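Local coordinates for protein haloacid dehalogenase/epoxide hydrolase family (PDB 2PR7) that is uncharacterised but, as a haloacid dehalogenase-like protein that binds a calcium ion, is probably a metal-dependent hydrolase, at residues D121-V124 against V125-G129; K63-S67 against G68-V72. One frame throughout, in Å; residues are numbered along the deposited sequence.

Interaction 1: D121-V124 against V125-G129; sequences DRAV and VEIVG
Two turns of the amphipathic C-terminal helix 120-131 meet here through side chains four residues apart, with Arg122 facing Glu126 on the outer flank and Val124 and Ala123 meeting Val128 and Ile127 on the inner one. Arg122 NH1 forms a salt bridge with Glu126 OE2 at 3.0 Å. The arginine chain is extended from CG to NE, which carries its guanidinium far enough to meet the acid one turn on; the two planes stand 87° apart and the acid comes in obliquely, with only NH1 and OE2 close, rather than two bonds side by side. A water lies 2.9 Å from Glu126 OE2, to which it may donate, but its link to Arg122 NH1 is weak, so a bridge is doubtful. Long, charged residues suit this side, where Arg122 reaches solvent and Glu126 is partly exposed.

Small and branched apolar residues suit the other flank. CG2 of Val124 lies 3.7 Å from CG2 of Val128, the two valines side by side and pointing the same way. Ile127 CG1 lies 3.3 Å from Ala123 O. Backbone bonds run from Ile127 N to Ala123 O and, at 2.9 Å, from Val128 N to Val124 O.

Ile127 and Val128 press on Leu26 of helix 17-32, whose Arg22 pairs with Asp121; the small Ala123 fits against Tyr117 and, with Glu126, Val115 of edge strand 113-116.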
loop_
_atom_site.group_PDB
_atom_site.type_symbol
_atom_site.label_atom_id
_atom_site.label_comp_id
_atom_site.label_asym_id
_atom_site.label_seq_id
_atom_site.Cartn_x
_atom_site.Cartn_y
_atom_site.Cartn_z
ATOM N N ASP A 121 -3.409 -7.324 13.122
ATOM C CA ASP A 121 -3.930 -6.677 14.324
ATOM C C ASP A 121 -3.059 -5.537 14.812
ATOM O O ASP A 121 -3.578 -4.584 15.365
ATOM C CB ASP A 121 -4.096 -7.668 15.502
ATOM C CG ASP A 121 -5.240 -8.650 15.327
ATOM O OD1 ASP A 121 -6.237 -8.313 14.703
ATOM O OD2 ASP A 121 -5.158 -9.762 15.880
ATOM N N ARG A 122 -1.747 -5.655 14.662
ATOM C CA ARG A 122 -0.851 -4.587 15.081
ATOM C C ARG A 122 -0.891 -3.457 14.066
ATOM O O ARG A 122 -1.084 -2.309 14.407
ATOM C CB ARG A 122 0.581 -5.101 15.219
ATOM C CG ARG A 122 1.481 -4.124 15.877
ATOM C CD ARG A 122 2.835 -4.696 16.212
ATOM N NE ARG A 122 3.608 -3.663 16.891
ATOM C CZ ARG A 122 4.184 -2.651 16.265
ATOM N NH1 ARG A 122 4.129 -2.547 14.941
ATOM N NH2 ARG A 122 4.838 -1.739 16.957
ATOM N N ALA A 123 -0.734 -3.789 12.805
ATOM C CA ALA A 123 -0.672 -2.786 11.761
ATOM C C ALA A 123 -1.967 -1.977 11.602
ATOM O O ALA A 123 -1.930 -0.794 11.291
ATOM C CB ALA A 123 -0.235 -3.430 10.408
ATOM N N VAL A 124 -3.125 -2.612 11.756
ATOM C CA VAL A 124 -4.384 -1.917 11.579
ATOM C C VAL A 124 -4.545 -0.730 12.546
ATOM O O VAL A 124 -5.113 0.316 12.186
ATOM C CB VAL A 124 -5.616 -2.862 11.596
ATOM C CG1 VAL A 124 -5.874 -3.422 12.995
ATOM C CG2 VAL A 124 -6.842 -2.125 11.062
ATOM N N VAL A 125 -4.075 -0.887 13.761
ATOM C CA VAL A 125 -4.148 0.201 14.749
ATOM C C VAL A 125 -3.469 1.459 14.207
ATOM O O VAL A 125 -4.003 2.568 14.302
ATOM C CB VAL A 125 -3.466 -0.223 16.074
ATOM C CG1 VAL A 125 -3.357 0.943 17.045
ATOM C CG2 VAL A 125 -4.243 -1.304 16.712
ATOM N N GLU A 126 -2.256 1.282 13.663
ATOM C CA GLU A 126 -1.488 2.351 13.075
ATOM C C GLU A 126 -2.202 2.948 11.884
ATOM O O GLU A 126 -2.258 4.153 11.720
ATOM C CB GLU A 126 -0.100 1.856 12.675
ATOM C CG GLU A 126 0.638 1.221 13.853
ATOM C CD GLU A 126 2.050 0.867 13.512
ATOM O OE1 GLU A 126 2.693 1.645 12.775
ATOM O OE2 GLU A 126 2.503 -0.203 13.969
ATOM N N ILE A 127 -2.718 2.102 10.993
ATOM C CA ILE A 127 -3.293 2.614 9.779
ATOM C C ILE A 127 -4.508 3.449 10.110
ATOM O O ILE A 127 -4.708 4.528 9.604
ATOM C CB ILE A 127 -3.617 1.443 8.786
ATOM C CG1 ILE A 127 -2.327 0.745 8.349
ATOM C CG2 ILE A 127 -4.408 1.977 7.589
ATOM C CD1 ILE A 127 -2.559 -0.671 7.737
ATOM N N VAL A 128 -5.412 2.874 10.909
ATOM C CA VAL A 128 -6.630 3.532 11.277
ATOM C C VAL A 128 -6.359 4.866 11.960
ATOM O O VAL A 128 -7.035 5.862 11.692
ATOM C CB VAL A 128 -7.463 2.587 12.157
ATOM C CG1 VAL A 128 -8.545 3.360 12.864
ATOM C CG2 VAL A 128 -8.069 1.379 11.315
ATOM N N GLY A 129 -5.329 4.896 12.807
ATOM C CA GLY A 129 -4.954 6.120 13.522
ATOM C C GLY A 129 -4.424 7.202 12.584
ATOM O O GLY A 129 -4.785 8.367 12.721
HETATM O O HOH W 1 2.841 -2.835 12.779
#

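Interaction 2: K63-S67 against G68-V72; sequences KVLLS and GELGV
Leu66 and Ser67 meet Glu69, Leu70 and Gly71 where strand 63-66, an outermost strand of the parallel Rossmann-like sheet of the haloacid dehalogenase fold, turns straight into the short helix 67-70, with Leu66 at the N-cap position.

Backbone hydrogen bonds make the turn. Leu66 O accepts two of them: Leu70 N arrives in the carbonyl plane at 3.0 Å, while Glu69 N comes from above that plane, 45° out of it, at 2.9 Å. Gly71 N then bonds to Ser67 O, and Gly71 ends the helix with a positive phi of 83°, a conformation that the missing side chain makes easy.

Polar side chains tie the turn to its surroundings. A water accepts from Leu66 N and donates to Glu69 OE1 at 2.8 Å, linking the strand end to the acid. The other oxygen, OE2, forms a salt bridge with Arg53 and accepts from Gly46 N, so a carboxylate fits well here. Ser67 OG, set between its own N and carbonyl carbon (chi1 62°), accepts from Asp43 N, a role suited to a small hydroxyl.

Van der Waals contacts lie on both faces of the strand. Leu65 and Leu70 make the apolar one: they cross at about a right angle, their CD2 methyls 4.0 Å apart, and both also touch Leu40 of strand 36-41. On the other face Leu66 runs alongside Glu69, its CD1 touching the carboxylate 3.6 Å from OE2, and also packs on Ile52 of helix 50-57.

Where the chain leaves the turn, Val72 O, buried without a polar partner in the model, sits 3.3 Å from Ser67 CA in a CH...O contact.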
loop_
_atom_site.group_PDB
_atom_site.type_symbol
_atom_site.label_atom_id
_atom_site.label_comp_id
_atom_site.label_asym_id
_atom_site.label_seq_id
_atom_site.Cartn_x
_atom_site.Cartn_y
_atom_site.Cartn_z
ATOM N N LYS A 63 -4.528 2.278 -7.884
ATOM C CA LYS A 63 -3.486 1.929 -8.820
ATOM C C LYS A 63 -2.669 0.729 -8.345
ATOM O O LYS A 63 -2.446 0.576 -7.166
ATOM C CB LYS A 63 -2.547 3.097 -8.971
ATOM C CG LYS A 63 -3.164 4.413 -9.421
ATOM C CD LYS A 63 -3.435 4.438 -10.893
ATOM C CE LYS A 63 -3.858 5.837 -11.319
ATOM N NZ LYS A 63 -4.815 6.428 -10.340
ATOM N N VAL A 64 -2.143 -0.032 -9.299
ATOM C CA VAL A 64 -1.212 -1.104 -9.042
ATOM C C VAL A 64 0.076 -0.805 -9.819
ATOM O O VAL A 64 0.043 -0.592 -11.050
ATOM C CB VAL A 64 -1.827 -2.464 -9.488
ATOM C CG1 VAL A 64 -0.761 -3.558 -9.571
ATOM C CG2 VAL A 64 -2.972 -2.906 -8.547
ATOM N N LEU A 65 1.191 -0.808 -9.104
ATOM C CA LEU A 65 2.524 -0.600 -9.677
ATOM C C LEU A 65 3.405 -1.814 -9.366
ATOM O O LEU A 65 3.505 -2.227 -8.204
ATOM C CB LEU A 65 3.223 0.667 -9.122
ATOM C CG LEU A 65 2.629 2.011 -9.523
ATOM C CD1 LEU A 65 3.502 3.145 -8.933
ATOM C CD2 LEU A 65 2.505 2.128 -11.011
ATOM N N LEU A 66 4.062 -2.384 -10.389
ATOM C CA LEU A 66 4.863 -3.590 -10.235
ATOM C C LEU A 66 6.274 -3.276 -10.688
ATOM O O LEU A 66 6.483 -2.758 -11.811
ATOM C CB LEU A 66 4.286 -4.692 -11.116
ATOM C CG LEU A 66 2.810 -4.993 -10.784
ATOM C CD1 LEU A 66 1.981 -5.763 -11.832
ATOM C CD2 LEU A 66 2.705 -5.707 -9.405
ATOM N N SER A 67 7.248 -3.559 -9.834
ATOM C CA SER A 67 8.642 -3.238 -10.138
ATOM C C SER A 67 9.106 -3.732 -11.531
ATOM O O SER A 67 9.837 -3.028 -12.202
ATOM C CB SER A 67 9.536 -3.825 -9.064
ATOM O OG SER A 67 9.442 -5.237 -9.027
ATOM N N GLY A 68 8.694 -4.925 -11.951
ATOM C CA GLY A 68 9.137 -5.469 -13.233
ATOM C C GLY A 68 8.672 -4.646 -14.425
ATOM O O GLY A 68 9.180 -4.818 -15.532
ATOM N N GLU A 69 7.646 -3.832 -14.218
ATOM C CA GLU A 69 7.085 -2.943 -15.228
ATOM C C GLU A 69 7.632 -1.526 -15.069
ATOM O O GLU A 69 7.762 -0.809 -16.040
ATOM C CB GLU A 69 5.548 -2.965 -15.144
ATOM C CG GLU A 69 4.942 -4.335 -15.396
ATOM C CD GLU A 69 3.450 -4.419 -15.156
ATOM O OE1 GLU A 69 2.786 -3.373 -14.877
ATOM O OE2 GLU A 69 2.923 -5.553 -15.256
ATOM N N LEU A 70 7.947 -1.133 -13.837
ATOM C CA LEU A 70 8.475 0.191 -13.556
ATOM C C LEU A 70 9.927 0.343 -13.922
ATOM O O LEU A 70 10.364 1.415 -14.284
ATOM C CB LEU A 70 8.366 0.515 -12.087
ATOM C CG LEU A 70 7.010 0.753 -11.457
ATOM C CD1 LEU A 70 7.209 0.958 -9.939
ATOM C CD2 LEU A 70 6.335 1.978 -12.105
ATOM N N GLY A 71 10.694 -0.709 -13.807
ATOM C CA GLY A 71 12.140 -0.570 -13.931
ATOM C C GLY A 71 12.860 -0.117 -12.668
ATOM O O GLY A 71 14.073 0.075 -12.698
ATOM N N VAL A 72 12.132 0.039 -11.561
ATOM C CA VAL A 72 12.733 0.382 -10.249
ATOM C C VAL A 72 12.034 -0.461 -9.210
ATOM O O VAL A 72 10.916 -0.922 -9.447
ATOM C CB VAL A 72 12.574 1.884 -9.907
ATOM C CG1 VAL A 72 13.409 2.725 -10.850
ATOM C CG2 VAL A 72 11.103 2.319 -9.936
HETATM O O HOH W 2 3.170 -1.394 -12.999
#

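Interaction 2 comes first along the chain and interaction 1 near its end. Their centres lie 26 Å apart on opposite sides of the chain's centre, with nearest atoms about 15 Å apart, so they do not touch. What joins them is the five-stranded parallel sheet: 63-67 includes one outermost strand, 63-66, whereas helix 120-131 packs against the other, 113-116. Between these edges run strands 36-41, 4-7 and 94-98. The calcium ion, bound by Asp8, Ala10 and Asp99, is about 11 Å from the Ser67 side chain and about 13 Å from that of Ala123. Both contacts therefore belong to the flanks of the fold, outside the metal's immediate ligand shell.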